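Hydrogenase maturation factor (PDB 3VTH) probably transfers the carbamoyl group of carbamoyl phosphate, at the cost of ATP, to the C-terminal cysteine of HypE during [NiFe]-hydrogenase maturation. Local coordinates at residues E115-E120 with P132-T137; E165-E170 with V184-C189. All coordinates share one frame; numbering follows the deposited sequence.

Interaction 1: residues E115-E120 with P132-T137; sequences EDCLRE and PFINCT. With ZN (zinc ion), chain C.
Cys117 SG and Cys136 SG are joined through a zinc ion. Cys117 SG and Cys136 SG each lie 2.3 Å from the zinc ion and 3.6 Å from each other. Cys114 and Cys139 supply the other two thiolates, so the site is a four-cysteine zinc site. Cys117 reaches it from the first turn of helix 115-121. Its SG is anti to its own carbonyl carbon (chi1 -74°), which carries the sulfur off the helix toward the loop. Cys117 SG also rests 3.5 Å from Asn135 C. Cys136 SG takes another corner of the tetrahedron, at about 103° to Cys117 SG, and lies between its backbone N and carbonyl carbon (chi1 68°). This is the first HypF-type zinc finger: a CxxC pair at the start of the helix meets a second CxxC pair from the loop. Beside the metal, Ile134 lays its CG1-CD1 branch against the helix. CG1 lies 4.0 Å from Cys117 CB. The terminal CD1 touches the Cys117 carbonyl, 3.4 Å from O, and lies 3.7 Å from Glu120 CB. Glu120 runs extended past this methyl, and its carboxylate is held elsewhere, by salt bridges to Arg177 and Arg178. Arg178 also donates to the Asn135 carbonyl, so one arginine ties the helix to the loop. Pro312 of helix 312-320 packs on Ile134.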
# COMPACT_ATOMS: atom_id res chain seq x y z
N GLU A 115 11.33 13.85 15.72
CA GLU A 115 12.65 14.38 16.06
C GLU A 115 12.84 14.67 17.56
O GLU A 115 13.94 14.55 18.07
CB GLU A 115 13.00 15.59 15.20
CG GLU A 115 12.33 16.90 15.60
CD GLU A 115 12.84 18.10 14.81
OE1 GLU A 115 14.03 18.47 14.95
OE2 GLU A 115 12.04 18.69 14.05
N ASP A 116 11.77 15.04 18.27
CA ASP A 116 11.87 15.30 19.72
C ASP A 116 12.13 14.02 20.51
O ASP A 116 12.96 14.02 21.41
CB ASP A 116 10.62 15.99 20.27
CG ASP A 116 10.42 17.39 19.70
OD1 ASP A 116 11.36 18.18 19.75
OD2 ASP A 116 9.32 17.68 19.20
N CYS A 117 11.42 12.95 20.19
CA CYS A 117 11.65 11.66 20.86
C CYS A 117 13.05 11.13 20.54
O CYS A 117 13.70 10.57 21.41
CB CYS A 117 10.59 10.62 20.48
SG CYS A 117 8.98 10.94 21.28
N LEU A 118 13.48 11.29 19.30
CA LEU A 118 14.80 10.83 18.88
C LEU A 118 15.91 11.56 19.66
O LEU A 118 16.90 10.93 20.05
CB LEU A 118 14.99 11.00 17.37
CG LEU A 118 16.26 10.40 16.74
CD1 LEU A 118 16.30 8.90 16.97
CD2 LEU A 118 16.31 10.70 15.24
N ARG A 119 15.75 12.86 19.87
CA ARG A 119 16.70 13.64 20.68
C ARG A 119 16.75 13.10 22.11
O ARG A 119 17.83 12.90 22.66
CB ARG A 119 16.31 15.13 20.70
CG ARG A 119 17.38 16.06 21.29
CD ARG A 119 16.79 17.37 21.85
NE ARG A 119 15.82 17.97 20.94
CZ ARG A 119 14.50 17.89 21.07
NH1 ARG A 119 13.95 17.25 22.09
NH2 ARG A 119 13.72 18.46 20.16
N GLU A 120 15.58 12.89 22.71
CA GLU A 120 15.50 12.32 24.06
C GLU A 120 16.13 10.92 24.14
O GLU A 120 16.92 10.64 25.04
CB GLU A 120 14.05 12.32 24.58
CG GLU A 120 13.49 13.73 24.88
CD GLU A 120 11.99 13.75 25.19
OE1 GLU A 120 11.45 14.85 25.45
OE2 GLU A 120 11.33 12.70 25.14
N PRO A 132 13.46 1.82 24.63
CA PRO A 132 13.12 1.21 23.33
C PRO A 132 11.69 1.46 22.87
O PRO A 132 11.34 1.09 21.75
CB PRO A 132 13.31 -0.30 23.59
CG PRO A 132 14.12 -0.37 24.85
CD PRO A 132 13.66 0.79 25.66
N PHE A 133 10.87 2.08 23.71
CA PHE A 133 9.46 2.34 23.35
C PHE A 133 9.06 3.80 23.49
O PHE A 133 7.87 4.15 23.60
CB PHE A 133 8.52 1.40 24.12
CG PHE A 133 8.81 -0.06 23.87
CD1 PHE A 133 8.33 -0.69 22.73
CD2 PHE A 133 9.63 -0.77 24.74
CE1 PHE A 133 8.63 -2.03 22.48
CE2 PHE A 133 9.93 -2.11 24.50
CZ PHE A 133 9.44 -2.74 23.37
N ILE A 134 10.06 4.67 23.47
CA ILE A 134 9.82 6.11 23.51
C ILE A 134 8.84 6.55 22.41
O ILE A 134 8.98 6.14 21.25
CB ILE A 134 11.13 6.91 23.48
CG1 ILE A 134 10.88 8.39 23.81
CG2 ILE A 134 11.90 6.71 22.14
CD1 ILE A 134 12.18 9.18 24.14
N ASN A 135 7.82 7.32 22.80
CA ASN A 135 6.89 7.94 21.83
C ASN A 135 6.27 9.17 22.50
O ASN A 135 6.60 9.49 23.63
CB ASN A 135 5.80 6.95 21.38
CG ASN A 135 5.04 6.33 22.57
OD1 ASN A 135 4.92 6.92 23.65
ND2 ASN A 135 4.51 5.14 22.36
N CYS A 136 5.37 9.85 21.79
CA CYS A 136 4.70 11.02 22.32
C CYS A 136 3.43 11.23 21.49
O CYS A 136 3.08 10.36 20.70
CB CYS A 136 5.63 12.25 22.25
SG CYS A 136 5.98 12.83 20.57
N THR A 137 2.75 12.36 21.68
CA THR A 137 1.52 12.62 20.91
C THR A 137 1.77 12.72 19.40
O THR A 137 0.83 12.57 18.62
CB THR A 137 0.77 13.90 21.38
OG1 THR A 137 1.60 15.05 21.20
CG2 THR A 137 0.40 13.79 22.84
ZN ZN C . 7.62 11.55 19.54

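Interaction 2: residues E165-E170 with V184-C189; sequences EKCSRE and VACFDC. With ZN (zinc ion), chain D.
Val184 opens the contact by packing its CG2 methyl against helix 165-171. With CG1 between the backbone N and the carbonyl carbon (chi1 64°), CG2 falls anti to N and faces the helix. CG2 sits 4.1 Å from Cys167 CB and 3.8 Å from Glu170 OE1. The OE1 contact is only packing; the carboxylate is held by a salt bridge from OE1 to Arg128. Ala185 turns its methyl away from the helix and meets it through the backbone. Its carbonyl carbon C lies 3.6 Å from Cys167 SG, and its carbonyl oxygen accepts from Arg128, the same arginine that pairs with Glu170. Cys186 then turns toward the helix. Cys167 SG, Cys186 SG and Cys189 SG each bind the zinc ion at 2.3 Å, and Cys164 completes the site. The CB of Cys186 also touches the helix cysteine, 3.7 Å from Cys167 SG. Residues 186-189 make a type I beta turn, closed by a weak bond from Cys189 N to Cys186 O. The ring of Phe187 meets Tyr131 edge to face. Asp188 N gives a weak hydrogen bond to Cys186 SG, which may ease some of the negative charge on the thiolate. The carboxylate of Asp188 stands near Lys166, but OD1 and NZ are 4.5 Å apart, too far for a salt bridge. Cys189 SG lies 3.7 Å from Cys167 SG. The four cysteines form two CxxC pairs, the second zinc finger of HypF. Helix 165-171 supplies Cys167 to the zinc, Arg127 and Arg128 of the preceding finger touch this cysteine, and the segment 184-189 leads on into strand 193-196.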
# COMPACT_ATOMS: atom_id res chain seq x y z
N GLU A 165 4.41 7.01 38.80
CA GLU A 165 4.25 8.34 39.40
C GLU A 165 4.90 9.45 38.56
O GLU A 165 4.34 10.53 38.41
CB GLU A 165 4.82 8.34 40.83
CG GLU A 165 4.59 9.63 41.61
CD GLU A 165 5.19 9.59 43.03
OE1 GLU A 165 6.14 8.82 43.29
OE2 GLU A 165 4.71 10.36 43.88
N LYS A 166 6.08 9.18 38.00
CA LYS A 166 6.77 10.19 37.19
C LYS A 166 6.06 10.46 35.86
O LYS A 166 5.93 11.62 35.43
CB LYS A 166 8.22 9.79 36.92
CG LYS A 166 9.12 9.91 38.12
CD LYS A 166 10.57 10.02 37.65
CE LYS A 166 11.27 8.68 37.62
NZ LYS A 166 11.86 8.39 38.97
N CYS A 167 5.60 9.40 35.20
CA CYS A 167 4.89 9.56 33.93
C CYS A 167 3.56 10.26 34.14
O CYS A 167 3.15 11.08 33.31
CB CYS A 167 4.70 8.22 33.24
SG CYS A 167 6.23 7.62 32.50
N SER A 168 2.89 9.92 35.23
CA SER A 168 1.63 10.56 35.60
C SER A 168 1.79 12.07 35.90
O SER A 168 0.91 12.87 35.55
CB SER A 168 1.02 9.86 36.81
OG SER A 168 -0.19 10.50 37.19
N ARG A 169 2.91 12.45 36.49
CA ARG A 169 3.24 13.84 36.72
C ARG A 169 3.41 14.59 35.41
O ARG A 169 2.90 15.64 35.22
CB ARG A 169 4.48 14.00 37.61
CG ARG A 169 4.19 13.70 39.08
CD ARG A 169 5.32 14.02 40.10
NE ARG A 169 6.67 13.90 39.57
CZ ARG A 169 7.59 13.02 39.96
NH1 ARG A 169 7.35 12.16 40.93
NH2 ARG A 169 8.77 13.02 39.38
N GLU A 170 4.13 13.99 34.48
CA GLU A 170 4.30 14.55 33.15
C GLU A 170 2.95 14.70 32.44
O GLU A 170 2.67 15.74 31.84
CB GLU A 170 5.21 13.66 32.30
CG GLU A 170 6.67 13.64 32.73
CD GLU A 170 7.49 12.71 31.83
OE1 GLU A 170 6.98 11.65 31.44
OE2 GLU A 170 8.64 13.04 31.50
N VAL A 184 2.00 7.74 27.07
CA VAL A 184 3.18 8.03 27.91
C VAL A 184 3.62 6.85 28.81
O VAL A 184 2.81 6.27 29.55
CB VAL A 184 3.00 9.33 28.75
CG1 VAL A 184 1.87 9.19 29.77
CG2 VAL A 184 4.31 9.72 29.46
N ALA A 185 4.90 6.51 28.73
CA ALA A 185 5.47 5.43 29.54
C ALA A 185 6.97 5.62 29.59
O ALA A 185 7.51 6.50 28.90
CB ALA A 185 5.12 4.06 28.93
N CYS A 186 7.64 4.78 30.38
CA CYS A 186 9.08 4.88 30.59
C CYS A 186 9.67 3.51 30.93
O CYS A 186 8.95 2.51 30.89
CB CYS A 186 9.38 5.88 31.72
SG CYS A 186 8.98 5.28 33.40
N PHE A 187 10.95 3.47 31.26
CA PHE A 187 11.60 2.21 31.67
C PHE A 187 10.84 1.49 32.79
O PHE A 187 10.72 0.27 32.80
CB PHE A 187 13.05 2.45 32.13
CG PHE A 187 14.06 2.44 31.01
CD1 PHE A 187 14.33 1.28 30.30
CD2 PHE A 187 14.74 3.61 30.66
CE1 PHE A 187 15.26 1.26 29.26
CE2 PHE A 187 15.67 3.61 29.61
CZ PHE A 187 15.93 2.44 28.92
N ASP A 188 10.32 2.28 33.74
CA ASP A 188 9.71 1.75 34.96
C ASP A 188 8.28 1.23 34.77
O ASP A 188 7.84 0.33 35.49
CB ASP A 188 9.69 2.85 36.04
CG ASP A 188 11.10 3.32 36.43
OD1 ASP A 188 11.25 4.51 36.78
OD2 ASP A 188 12.06 2.52 36.36
N CYS A 189 7.54 1.81 33.83
CA CYS A 189 6.12 1.47 33.72
C CYS A 189 5.74 0.97 32.33
O CYS A 189 4.60 0.56 32.09
CB CYS A 189 5.24 2.68 34.12
SG CYS A 189 5.28 4.08 32.94
ZN ZN D . 6.73 5.71 33.70

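How the interactions relate
The two contacts are successive zinc fingers of one chain. Interaction 1 closes before interaction 2 opens, and their centres are 14 Å apart. Each pairs a short helix, 115-121 or 165-171, with a later loop, and each belongs to its own HypF finger range. The fingers touch directly: Pro132 CD of the first lies 4.0 Å from Phe187 CE1 of the second. Each finger sends arginines to a helix glutamate of the other. The two metal sites thus form one packed unit. Both lie on the same side of the centre of the chain, and the loop of the second finger runs on to strand 193-196, an outermost strand of the ten-stranded sheet.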